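PDB 3OAJ: putative ring-cleaving dioxygenase MhqO from Bacillus subtilis subsp. subtilis, which is a putative iron(II)-dependent ring-cleaving dioxygenase of the extradiol family that may contribute to the degradation of aromatic compounds. Local coordinates for residues A3-M7 / D228-W232; A91-W95 / V145-I151; V74-G78 / P205-G209. One frame throughout, in Å; residues are numbered along the deposited sequence.

Contact 1 of 3, residues A3-M7 / D228-W232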
ATOM      1  N   ALA A   3       2.891  20.468  15.439  1.00 25.26           N
ATOM      2  CA  ALA A   3       2.929  20.034  14.004  1.00 24.66           C
ATOM      3  C   ALA A   3       1.632  19.346  13.550  1.00 23.94           C
ATOM      4  O   ALA A   3       0.536  19.746  13.955  1.00 25.03           O
ATOM      5  CB  ALA A   3       4.157  19.142  13.744  1.00 24.87           C
ATOM      6  N   LYS A   4       1.754  18.318  12.718  1.00 22.10           N
ATOM      7  CA  LYS A   4       0.592  17.672  12.095  1.00 21.04           C
ATOM      8  C   LYS A   4       0.387  16.258  12.649  1.00 19.23           C
ATOM      9  O   LYS A   4       1.255  15.743  13.359  1.00 18.79           O
ATOM     10  CB  LYS A   4       0.780  17.624  10.571  1.00 21.78           C
ATOM     11  CG  LYS A   4       0.909  18.993   9.882  1.00 23.13           C
ATOM     12  CD  LYS A   4      -0.435  19.703   9.745  1.00 22.09           C
ATOM     13  CE  LYS A   4      -1.312  19.047   8.679  1.00 22.46           C
ATOM     14  NZ  LYS A   4      -2.770  19.274   8.941  1.00 21.92           N
ATOM     15  N   LYS A   5      -0.760  15.645  12.339  1.00 18.68           N
ATOM     16  CA  LYS A   5      -1.061  14.267  12.760  1.00 18.89           C
ATOM     17  C   LYS A   5      -1.872  13.489  11.723  1.00 18.30           C
ATOM     18  O   LYS A   5      -3.038  13.778  11.499  1.00 20.57           O
ATOM     19  CB  LYS A   5      -1.832  14.282  14.080  1.00 20.55           C
ATOM     20  CG  LYS A   5      -1.859  12.973  14.835  1.00 23.96           C
ATOM     21  CD  LYS A   5      -2.409  13.160  16.253  1.00 24.36           C
ATOM     22  CE  LYS A   5      -1.543  14.117  17.081  1.00 24.73           C
ATOM     23  NZ  LYS A   5      -0.349  13.444  17.680  1.00 26.19           N
ATOM     24  N   THR A   6      -1.267  12.479  11.116  1.00 15.45           N
ATOM     25  CA  THR A   6      -1.968  11.626  10.157  1.00 13.69           C
ATOM     26  C   THR A   6      -2.610  10.418  10.841  1.00 12.86           C
ATOM     27  O   THR A   6      -2.042   9.844  11.766  1.00 13.17           O
ATOM     28  CB  THR A   6      -1.008  11.152   9.044  1.00 12.68           C
ATOM     29  OG1 THR A   6      -1.713  10.338   8.096  1.00 12.17           O
ATOM     30  CG2 THR A   6       0.162  10.326   9.614  1.00 13.04           C
ATOM     31  N   MET A   7      -3.776  10.004  10.364  1.00 12.47           N
ATOM     32  CA  MET A   7      -4.409   8.789  10.870  1.00 13.03           C
ATOM     33  C   MET A   7      -3.618   7.518  10.572  1.00 11.68           C
ATOM     34  O   MET A   7      -3.702   6.541  11.316  1.00 11.87           O
ATOM     35  CB  MET A   7      -5.822   8.661  10.309  1.00 15.70           C
ATOM     36  CG  MET A   7      -6.778   9.700  10.896  1.00 20.22           C
ATOM     37  SD  MET A   7      -7.203   9.272  12.595  1.00 23.20           S
ATOM     38  CE  MET A   7      -8.430   8.028  12.201  1.00 20.01           C
ATOM     39  N   ASP A 228      -7.079  19.805   4.819  1.00 12.13           N
ATOM     40  CA  ASP A 228      -6.041  19.209   5.653  1.00 12.47           C
ATOM     41  C   ASP A 228      -4.787  18.965   4.797  1.00 11.64           C
ATOM     42  O   ASP A 228      -3.666  19.251   5.221  1.00 11.92           O
ATOM     43  CB  ASP A 228      -6.611  17.908   6.235  1.00 14.32           C
ATOM     44  CG  ASP A 228      -5.721  17.261   7.269  1.00 13.91           C
ATOM     45  OD1 ASP A 228      -4.970  17.960   7.982  1.00 16.97           O
ATOM     46  OD2 ASP A 228      -5.807  16.026   7.389  1.00 16.59           O
ATOM     47  N   GLN A 229      -4.993  18.461   3.579  1.00 10.62           N
ATOM     48  CA  GLN A 229      -3.867  18.245   2.677  1.00 10.01           C
ATOM     49  C   GLN A 229      -3.127  19.543   2.332  1.00 10.90           C
ATOM     50  O   GLN A 229      -1.886  19.556   2.260  1.00 11.76           O
ATOM     51  CB  GLN A 229      -4.308  17.531   1.399  1.00  9.62           C
ATOM     52  CG  GLN A 229      -3.196  17.403   0.376  1.00 10.29           C
ATOM     53  CD  GLN A 229      -3.643  16.627  -0.819  1.00  9.44           C
ATOM     54  OE1 GLN A 229      -4.462  17.083  -1.604  1.00 11.87           O
ATOM     55  NE2 GLN A 229      -3.128  15.416  -0.945  1.00 11.17           N
ATOM     56  N   LEU A 230      -3.874  20.621   2.087  1.00 12.02           N
ATOM     57  CA  LEU A 230      -3.239  21.911   1.794  1.00 12.44           C
ATOM     58  C   LEU A 230      -2.426  22.387   2.993  1.00 11.95           C
ATOM     59  O   LEU A 230      -1.340  22.934   2.835  1.00 11.41           O
ATOM     60  CB  LEU A 230      -4.275  22.964   1.367  1.00 14.03           C
ATOM     61  CG  LEU A 230      -5.109  22.610   0.122  1.00 15.61           C
ATOM     62  CD1 LEU A 230      -6.291  23.570  -0.041  1.00 16.37           C
ATOM     63  CD2 LEU A 230      -4.249  22.572  -1.147  1.00 16.07           C
ATOM     64  N   ASP A 231      -2.946  22.159   4.193  1.00 12.62           N
ATOM     65  CA  ASP A 231      -2.215  22.496   5.416  1.00 13.66           C
ATOM     66  C   ASP A 231      -0.922  21.674   5.472  1.00 12.45           C
ATOM     67  O   ASP A 231       0.138  22.199   5.809  1.00 12.42           O
ATOM     68  CB  ASP A 231      -3.075  22.215   6.664  1.00 16.93           C
ATOM     69  CG  ASP A 231      -4.274  23.166   6.808  1.00 28.01           C
ATOM     70  OD1 ASP A 231      -4.335  24.199   6.113  1.00 21.30           O
ATOM     71  OD2 ASP A 231      -5.162  22.874   7.643  1.00 21.35           O
ATOM     72  N   TRP A 232      -1.012  20.380   5.139  1.00 11.38           N
ATOM     73  CA  TRP A 232       0.177  19.528   5.084  1.00 11.71           C
ATOM     74  C   TRP A 232       1.183  20.076   4.088  1.00 10.68           C
ATOM     75  O   TRP A 232       2.370  20.104   4.367  1.00 10.75           O
ATOM     76  CB  TRP A 232      -0.191  18.116   4.649  1.00 12.90           C
ATOM     77  CG  TRP A 232      -0.597  17.161   5.727  1.00 15.17           C
ATOM     78  CD1 TRP A 232      -1.865  16.759   6.031  1.00 14.37           C
ATOM     79  CD2 TRP A 232       0.272  16.459   6.616  1.00 15.33           C
ATOM     80  NE1 TRP A 232      -1.836  15.843   7.053  1.00 15.20           N
ATOM     81  CE2 TRP A 232      -0.538  15.645   7.436  1.00 15.91           C
ATOM     82  CE3 TRP A 232       1.663  16.427   6.786  1.00 16.42           C
ATOM     83  CZ2 TRP A 232      -0.006  14.804   8.423  1.00 16.40           C
ATOM     84  CZ3 TRP A 232       2.197  15.597   7.783  1.00 17.05           C
ATOM     85  CH2 TRP A 232       1.358  14.798   8.582  1.00 17.32           C
TER
HETATM   86  O   HOH W   1      -4.011  14.475   8.494  1.00 19.01           O
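K4 arches across the indole of W232 to reach the carboxylate of D228, tying the N-terminal segment to helix 226-238, the helix of one βαβββ module of the vicinal oxygen chelate (VOC) fold. CB and CE of the lysine make the apolar contact, with CG in looser touch. CB rests over the benzene half of the ring, 3.5 Å from W232 CH2, and K4 CE sits almost squarely above the pyrrole half, a CH-pi contact with CE 3.4 Å from the centroid of the five-membered ring. Bends at chi2 and chi3 (-76° and -73°) curl the chain over both halves. T6 comes instead to the rim of the indole, with T6 N near the ring plane and 3.8 Å from W232 CZ2.

Charge is concentrated at K4 NZ. The ammonium lies over the same indole face, in cation-pi range, and forms a salt bridge with D228 OD1 (2.7 Å), meeting that oxygen nearly end-on. D231 adds contact through CB, 3.7 Å from K4 NZ, while its carboxylate pairs with R234.

A water at the N-H edge of the indole links both segments. D228 OD2, which also accepts from N224 N, is 2.6 Å from this water, which lies near K5 O as well; W232 NE1 donates to the same water oxygen over 2.9 Å, in the plane of the indole.

Contact 2 of 3, residues A91-W95 / V145-I151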
ATOM      1  N   ALA A  91      -6.928 -15.895  13.111  1.00 10.56           N
ATOM      2  CA  ALA A  91      -6.940 -16.252  11.691  1.00 10.23           C
ATOM      3  C   ALA A  91      -5.577 -16.686  11.125  1.00 10.11           C
ATOM      4  O   ALA A  91      -5.502 -17.087   9.966  1.00 10.59           O
ATOM      5  CB  ALA A  91      -7.506 -15.102  10.866  1.00 10.64           C
ATOM      6  N   MET A  92      -4.511 -16.637  11.924  1.00 11.23           N
ATOM      7  CA  MET A  92      -3.179 -16.961  11.415  0.50 11.62           C
ATOM      8  C   MET A  92      -3.126 -18.318  10.705  1.00 11.60           C
ATOM      9  O   MET A  92      -2.562 -18.416   9.610  1.00 12.25           O
ATOM     10  CB  MET A  92      -2.126 -16.876  12.525  0.50 12.43           C
ATOM     11  CG  MET A  92      -0.701 -16.882  12.012  0.50 13.49           C
ATOM     12  SD  MET A  92      -0.429 -15.535  10.847  0.50 15.54           S
ATOM     13  CE  MET A  92      -0.020 -14.196  11.971  0.50 11.96           C
ATOM     14  N   ALA A  93      -3.718 -19.351  11.321  1.00 11.29           N
ATOM     15  CA  ALA A  93      -3.714 -20.702  10.746  1.00 11.11           C
ATOM     16  C   ALA A  93      -4.449 -20.797   9.423  1.00 11.09           C
ATOM     17  O   ALA A  93      -4.102 -21.639   8.589  1.00 12.33           O
ATOM     18  CB  ALA A  93      -4.268 -21.732  11.735  1.00 11.36           C
ATOM     19  N   PHE A  94      -5.477 -19.978   9.242  1.00 10.81           N
ATOM     20  CA  PHE A  94      -6.175 -19.969   7.965  1.00 10.71           C
ATOM     21  C   PHE A  94      -5.168 -19.580   6.886  1.00 10.85           C
ATOM     22  O   PHE A  94      -5.084 -20.238   5.852  1.00 11.39           O
ATOM     23  CB  PHE A  94      -7.355 -18.995   7.964  1.00 10.88           C
ATOM     24  CG  PHE A  94      -7.955 -18.799   6.600  1.00 10.73           C
ATOM     25  CD1 PHE A  94      -8.911 -19.686   6.120  1.00 10.66           C
ATOM     26  CD2 PHE A  94      -7.540 -17.754   5.768  1.00 10.72           C
ATOM     27  CE1 PHE A  94      -9.469 -19.529   4.862  1.00 10.97           C
ATOM     28  CE2 PHE A  94      -8.099 -17.604   4.490  1.00 11.26           C
ATOM     29  CZ  PHE A  94      -9.058 -18.492   4.033  1.00 10.67           C
ATOM     30  N   TRP A  95      -4.410 -18.515   7.150  1.00 10.41           N
ATOM     31  CA  TRP A  95      -3.457 -17.986   6.181  1.00 10.18           C
ATOM     32  C   TRP A  95      -2.262 -18.882   5.956  1.00 10.75           C
ATOM     33  O   TRP A  95      -1.821 -19.048   4.810  1.00 11.53           O
ATOM     34  CB  TRP A  95      -3.066 -16.564   6.586  1.00 10.25           C
ATOM     35  CG  TRP A  95      -4.242 -15.686   6.363  1.00 10.17           C
ATOM     36  CD1 TRP A  95      -5.117 -15.199   7.310  1.00 10.45           C
ATOM     37  CD2 TRP A  95      -4.757 -15.268   5.093  1.00 10.05           C
ATOM     38  NE1 TRP A  95      -6.119 -14.491   6.701  1.00 10.39           N
ATOM     39  CE2 TRP A  95      -5.937 -14.527   5.342  1.00 10.35           C
ATOM     40  CE3 TRP A  95      -4.347 -15.469   3.759  1.00  9.85           C
ATOM     41  CZ2 TRP A  95      -6.699 -13.954   4.308  1.00 10.13           C
ATOM     42  CZ3 TRP A  95      -5.105 -14.911   2.738  1.00 10.24           C
ATOM     43  CH2 TRP A  95      -6.258 -14.151   3.018  1.00 10.89           C
ATOM     44  N   VAL A 145     -12.107 -17.156   1.310  1.00 16.80           N
ATOM     45  CA  VAL A 145     -11.811 -16.040   2.226  1.00 15.78           C
ATOM     46  C   VAL A 145     -13.125 -15.402   2.687  1.00 15.71           C
ATOM     47  O   VAL A 145     -13.879 -14.859   1.876  1.00 16.51           O
ATOM     48  CB  VAL A 145     -10.855 -14.986   1.597  1.00 15.42           C
ATOM     49  CG1 VAL A 145     -10.456 -13.914   2.626  1.00 15.84           C
ATOM     50  CG2 VAL A 145      -9.599 -15.660   1.054  1.00 15.64           C
ATOM     51  N   THR A 146     -13.382 -15.479   3.991  1.00 14.57           N
ATOM     52  CA  THR A 146     -14.628 -15.039   4.610  1.00 14.06           C
ATOM     53  C   THR A 146     -14.318 -13.983   5.688  1.00 13.10           C
ATOM     54  O   THR A 146     -13.181 -13.853   6.111  1.00 12.65           O
ATOM     55  CB  THR A 146     -15.376 -16.240   5.232  1.00 14.44           C
ATOM     56  OG1 THR A 146     -14.467 -16.968   6.048  1.00 13.80           O
ATOM     57  CG2 THR A 146     -15.892 -17.194   4.161  1.00 14.91           C
ATOM     58  N   PRO A 147     -15.332 -13.219   6.139  1.00 13.04           N
ATOM     59  CA  PRO A 147     -15.044 -12.066   7.007  1.00 12.82           C
ATOM     60  C   PRO A 147     -14.323 -12.402   8.312  1.00 12.08           C
ATOM     61  O   PRO A 147     -13.627 -11.542   8.870  1.00 12.55           O
ATOM     62  CB  PRO A 147     -16.437 -11.468   7.269  1.00 13.19           C
ATOM     63  CG  PRO A 147     -17.233 -11.878   6.081  1.00 12.81           C
ATOM     64  CD  PRO A 147     -16.748 -13.257   5.728  1.00 13.48           C
ATOM     65  N   ASP A 148     -14.450 -13.646   8.774  1.00 12.10           N
ATOM     66  CA  ASP A 148     -13.837 -14.058  10.029  1.00 12.60           C
ATOM     67  C   ASP A 148     -12.324 -14.222   9.902  1.00 11.26           C
ATOM     68  O   ASP A 148     -11.617 -14.254  10.905  1.00 10.18           O
ATOM     69  CB  ASP A 148     -14.530 -15.319  10.603  1.00 14.14           C
ATOM     70  CG  ASP A 148     -14.467 -16.510   9.663  1.00 16.58           C
ATOM     71  OD1 ASP A 148     -14.222 -16.323   8.462  1.00 17.05           O
ATOM     72  OD2 ASP A 148     -14.678 -17.654  10.118  1.00 16.07           O
ATOM     73  N   VAL A 149     -11.843 -14.283   8.658  1.00 10.75           N
ATOM     74  CA  VAL A 149     -10.407 -14.438   8.373  1.00 10.43           C
ATOM     75  C   VAL A 149      -9.824 -13.397   7.408  1.00  9.93           C
ATOM     76  O   VAL A 149      -8.608 -13.295   7.290  1.00 10.18           O
ATOM     77  CB  VAL A 149     -10.052 -15.874   7.828  1.00 10.36           C
ATOM     78  CG1 VAL A 149     -10.348 -16.948   8.861  1.00 10.20           C
ATOM     79  CG2 VAL A 149     -10.770 -16.182   6.515  1.00 10.82           C
ATOM     80  N   ALA A 150     -10.671 -12.616   6.732  1.00  9.90           N
ATOM     81  CA  ALA A 150     -10.202 -11.746   5.646  1.00 10.52           C
ATOM     82  C   ALA A 150      -9.245 -10.676   6.141  1.00 10.41           C
ATOM     83  O   ALA A 150      -9.355 -10.189   7.283  1.00 10.19           O
ATOM     84  CB  ALA A 150     -11.381 -11.111   4.946  1.00 11.24           C
ATOM     85  N   ILE A 151      -8.299 -10.313   5.275  1.00 10.27           N
ATOM     86  CA  ILE A 151      -7.392  -9.197   5.535  1.00 10.29           C
ATOM     87  C   ILE A 151      -8.199  -7.912   5.682  1.00  9.97           C
ATOM     88  O   ILE A 151      -8.946  -7.520   4.783  1.00 10.51           O
ATOM     89  CB  ILE A 151      -6.330  -9.086   4.411  1.00 10.59           C
ATOM     90  CG1 ILE A 151      -5.414 -10.311   4.479  1.00 10.48           C
ATOM     91  CG2 ILE A 151      -5.555  -7.770   4.511  1.00 11.70           C
ATOM     92  CD1 ILE A 151      -4.560 -10.501   3.239  1.00 11.41           C
TER
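V149 pushes its side chain into a hollow at the start of helix 92-101, formed by A91 just before it and by F94. The bump is its isopropyl group, and its two branches fill different parts of the hollow. CG2 stands over the centre of the phenyl ring as a CH-pi interaction, with V149 CG2 3.5 Å from the F94 centroid and 8° off the normal. CG1 lies at the base of the phenylalanine, 3.7 Å from F94 CB, and also reaches A91, where V149 CG1 and A91 CB are 3.9 Å apart. With CG1 anti to the carbonyl carbon (chi1 -63°), V149 can straddle the base and the face of F94 at once.

W95 lies next to it, its indole held between two partners: F94 CD2 lies over one face, offset toward the rim, and I151 CG1 over the opposite face, 3.9 Å from W95 CZ2. V145 meets the far ends of both rings, with V145 CG2 4.1 Å from F94 CZ and V145 CG1 4.1 Å from W95 CZ2. At the edge of the indole, W95 NE1 donates to V149 O over 2.8 Å at 154°. That oxygen lies close to the ring plane, so the bond, with both faces packed, probably restricts rotation of the indole. The carbonyl is presented by a turn in which V149 N bonds to T146 O.

The loop between strands 126-131 and 153-160 thus closes against the start of helix 92-101. Beneath them lies the sheet, where W95 rests on V87 and I129 of strands 79-87 and 126-131, I151 on Y85 and V87, and L30 packs against both W95 and I151.

Contact 3 of 3, residues V74-G78 / P205-G209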
ATOM      1  N   VAL A  74      15.863  -3.673  -6.731  1.00 20.58           N
ATOM      2  CA  VAL A  74      16.420  -4.345  -5.563  1.00 19.21           C
ATOM      3  C   VAL A  74      15.881  -3.659  -4.320  1.00 18.01           C
ATOM      4  O   VAL A  74      15.978  -2.438  -4.203  1.00 18.08           O
ATOM      5  CB  VAL A  74      17.972  -4.282  -5.532  1.00 19.35           C
ATOM      6  CG1 VAL A  74      18.504  -4.964  -4.270  1.00 20.87           C
ATOM      7  CG2 VAL A  74      18.572  -4.935  -6.772  1.00 21.04           C
ATOM      8  N   ILE A  75      15.318  -4.445  -3.404  1.00 17.12           N
ATOM      9  CA  ILE A  75      14.807  -3.927  -2.136  1.00 16.51           C
ATOM     10  C   ILE A  75      15.968  -3.489  -1.244  1.00 17.10           C
ATOM     11  O   ILE A  75      16.911  -4.247  -1.015  1.00 17.96           O
ATOM     12  CB  ILE A  75      13.914  -4.969  -1.413  1.00 16.03           C
ATOM     13  CG1 ILE A  75      12.694  -5.302  -2.289  1.00 15.22           C
ATOM     14  CG2 ILE A  75      13.498  -4.471  -0.010  1.00 16.05           C
ATOM     15  CD1 ILE A  75      11.876  -6.499  -1.832  1.00 16.46           C
ATOM     16  N   GLY A  76      15.904  -2.252  -0.757  1.00 16.50           N
ATOM     17  CA  GLY A  76      16.969  -1.695   0.074  1.00 16.09           C
ATOM     18  C   GLY A  76      16.592  -0.352   0.661  1.00 14.96           C
ATOM     19  O   GLY A  76      15.451   0.099   0.532  1.00 14.12           O
ATOM     20  N   ASP A  77      17.553   0.292   1.314  1.00 15.26           N
ATOM     21  CA  ASP A  77      17.334   1.608   1.917  1.00 16.19           C
ATOM     22  C   ASP A  77      16.772   2.610   0.924  1.00 15.24           C
ATOM     23  O   ASP A  77      17.108   2.578  -0.270  1.00 16.08           O
ATOM     24  CB  ASP A  77      18.632   2.155   2.512  1.00 18.49           C
ATOM     25  CG  ASP A  77      19.187   1.270   3.590  1.00 23.51           C
ATOM     26  OD1 ASP A  77      18.390   0.596   4.281  1.00 21.16           O
ATOM     27  OD2 ASP A  77      20.425   1.252   3.744  1.00 21.61           O
ATOM     28  N   GLY A  78      15.947   3.514   1.444  1.00 13.69           N
ATOM     29  CA  GLY A  78      15.167   4.439   0.633  1.00 13.52           C
ATOM     30  C   GLY A  78      13.822   3.881   0.160  1.00 13.28           C
ATOM     31  O   GLY A  78      13.210   4.446  -0.743  1.00 13.83           O
ATOM     32  N   PRO A 205      20.941   0.879   8.489  1.00 27.67           N
ATOM     33  CA  PRO A 205      20.946   0.849   7.019  1.00 28.43           C
ATOM     34  C   PRO A 205      21.526  -0.455   6.458  1.00 29.50           C
ATOM     35  O   PRO A 205      22.562  -0.924   6.936  1.00 29.74           O
ATOM     36  CB  PRO A 205      21.846   2.033   6.650  1.00 28.37           C
ATOM     37  CG  PRO A 205      21.695   2.989   7.788  1.00 29.25           C
ATOM     38  CD  PRO A 205      21.514   2.135   9.017  1.00 27.94           C
ATOM     39  N   ILE A 206      20.848  -1.026   5.460  1.00 30.42           N
ATOM     40  CA  ILE A 206      21.284  -2.271   4.805  1.00 31.37           C
ATOM     41  C   ILE A 206      21.779  -2.076   3.369  1.00 31.86           C
ATOM     42  O   ILE A 206      21.873  -3.040   2.604  1.00 32.45           O
ATOM     43  CB  ILE A 206      20.168  -3.356   4.789  1.00 31.74           C
ATOM     44  CG1 ILE A 206      18.900  -2.850   4.072  1.00 33.28           C
ATOM     45  CG2 ILE A 206      19.891  -3.856   6.206  1.00 33.50           C
ATOM     46  CD1 ILE A 206      18.089  -3.942   3.403  1.00 32.03           C
ATOM     47  N   GLY A 207      22.094  -0.837   3.008  1.00 31.78           N
ATOM     48  CA  GLY A 207      22.520  -0.525   1.648  1.00 31.77           C
ATOM     49  C   GLY A 207      21.352  -0.092   0.784  1.00 31.79           C
ATOM     50  O   GLY A 207      20.232  -0.596   0.929  1.00 31.48           O
ATOM     51  N   ARG A 208      21.623   0.838  -0.127  1.00 32.01           N
ATOM     52  CA  ARG A 208      20.590   1.462  -0.949  1.00 32.39           C
ATOM     53  C   ARG A 208      19.876   0.476  -1.871  1.00 30.71           C
ATOM     54  O   ARG A 208      20.485  -0.448  -2.413  1.00 30.51           O
ATOM     55  CB  ARG A 208      21.182   2.620  -1.762  1.00 34.92           C
ATOM     56  CG  ARG A 208      21.695   3.769  -0.897  1.00 42.34           C
ATOM     57  CD  ARG A 208      22.958   4.379  -1.477  1.00 39.14           C
ATOM     58  NE  ARG A 208      23.828   4.915  -0.428  1.00 44.42           N
ATOM     59  CZ  ARG A 208      24.144   6.201  -0.281  1.00 40.84           C
ATOM     60  NH1 ARG A 208      23.677   7.116  -1.125  1.00 44.70           N
ATOM     61  NH2 ARG A 208      24.946   6.573   0.711  1.00 45.06           N
ATOM     62  N   GLY A 209      18.573   0.680  -2.029  1.00 29.08           N
ATOM     63  CA  GLY A 209      17.791  -0.109  -2.965  1.00 28.31           C
ATOM     64  C   GLY A 209      17.954   0.398  -4.384  1.00 27.51           C
ATOM     65  O   GLY A 209      18.588   1.431  -4.619  1.00 27.45           O
TER
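D77 docks into the bend made by P205, I206 and G207, and its side chain can be followed outward from the backbone. CB passes beside the carbonyl of G207, 3.6 Å from G207 O. Turned anti to the carbonyl carbon (chi1 -61°), CG lies 3.4 Å from both I206 N and G207 O and sets the carboxylate against two successive peptide N-H groups. OD1 takes the straighter bond: I206 N donates to the syn lone pair of D77 OD1 over 3.2 Å at 170°, and I206 CG1 packs on the same oxygen. OD2 receives a weak, strongly bent bond from G207 N (2.8 Å, 122°) and touches P205 CB at 3.3 Å. These amide donors probably stabilise the charged form of the aspartate.

The backbone of the same residue is gripped as well. D77 N donates to G207 O over 2.8 Å, and G209 N donates to D77 O over 3.0 Å, in the carbonyl plane and on a lone pair, so D77 forms a single beta bridge with R208. Alongside, G76 CA and G209 CA approach to 3.5 Å, with no side chain on either to intervene. L160 of strand 153-160 packs beneath, against D77 and I206.

The segments belong to linkers joining βαβββ modules 1 to 2 and 3 to 4; pairing of outer and of inner modules in the two sheets is consistent with PcpA-like VOC dioxygenases.

How the contacts relate
Contact 2 is the most buried of the three and mainly apolar, an aromatic-aliphatic fit with one indole hydrogen bond. Contacts 1 and 3 are partly buried and more polar, but differ in kind: contact 1 relies on a lysine spanning a ring and a carboxylate, contact 3 on backbone bonds and one aspartate. Contacts 1 and 2 each set a tryptophan-bearing helix against a loop, on modules of different sheets, whereas contact 3 joins two linkers between the sheets. None touches another; their centres lie about 28 to 33 Å apart. All stand off the zinc site of H11, H218 and E266, contact 1 approaching it with the side chain of T6 about 13 Å from the zinc ion.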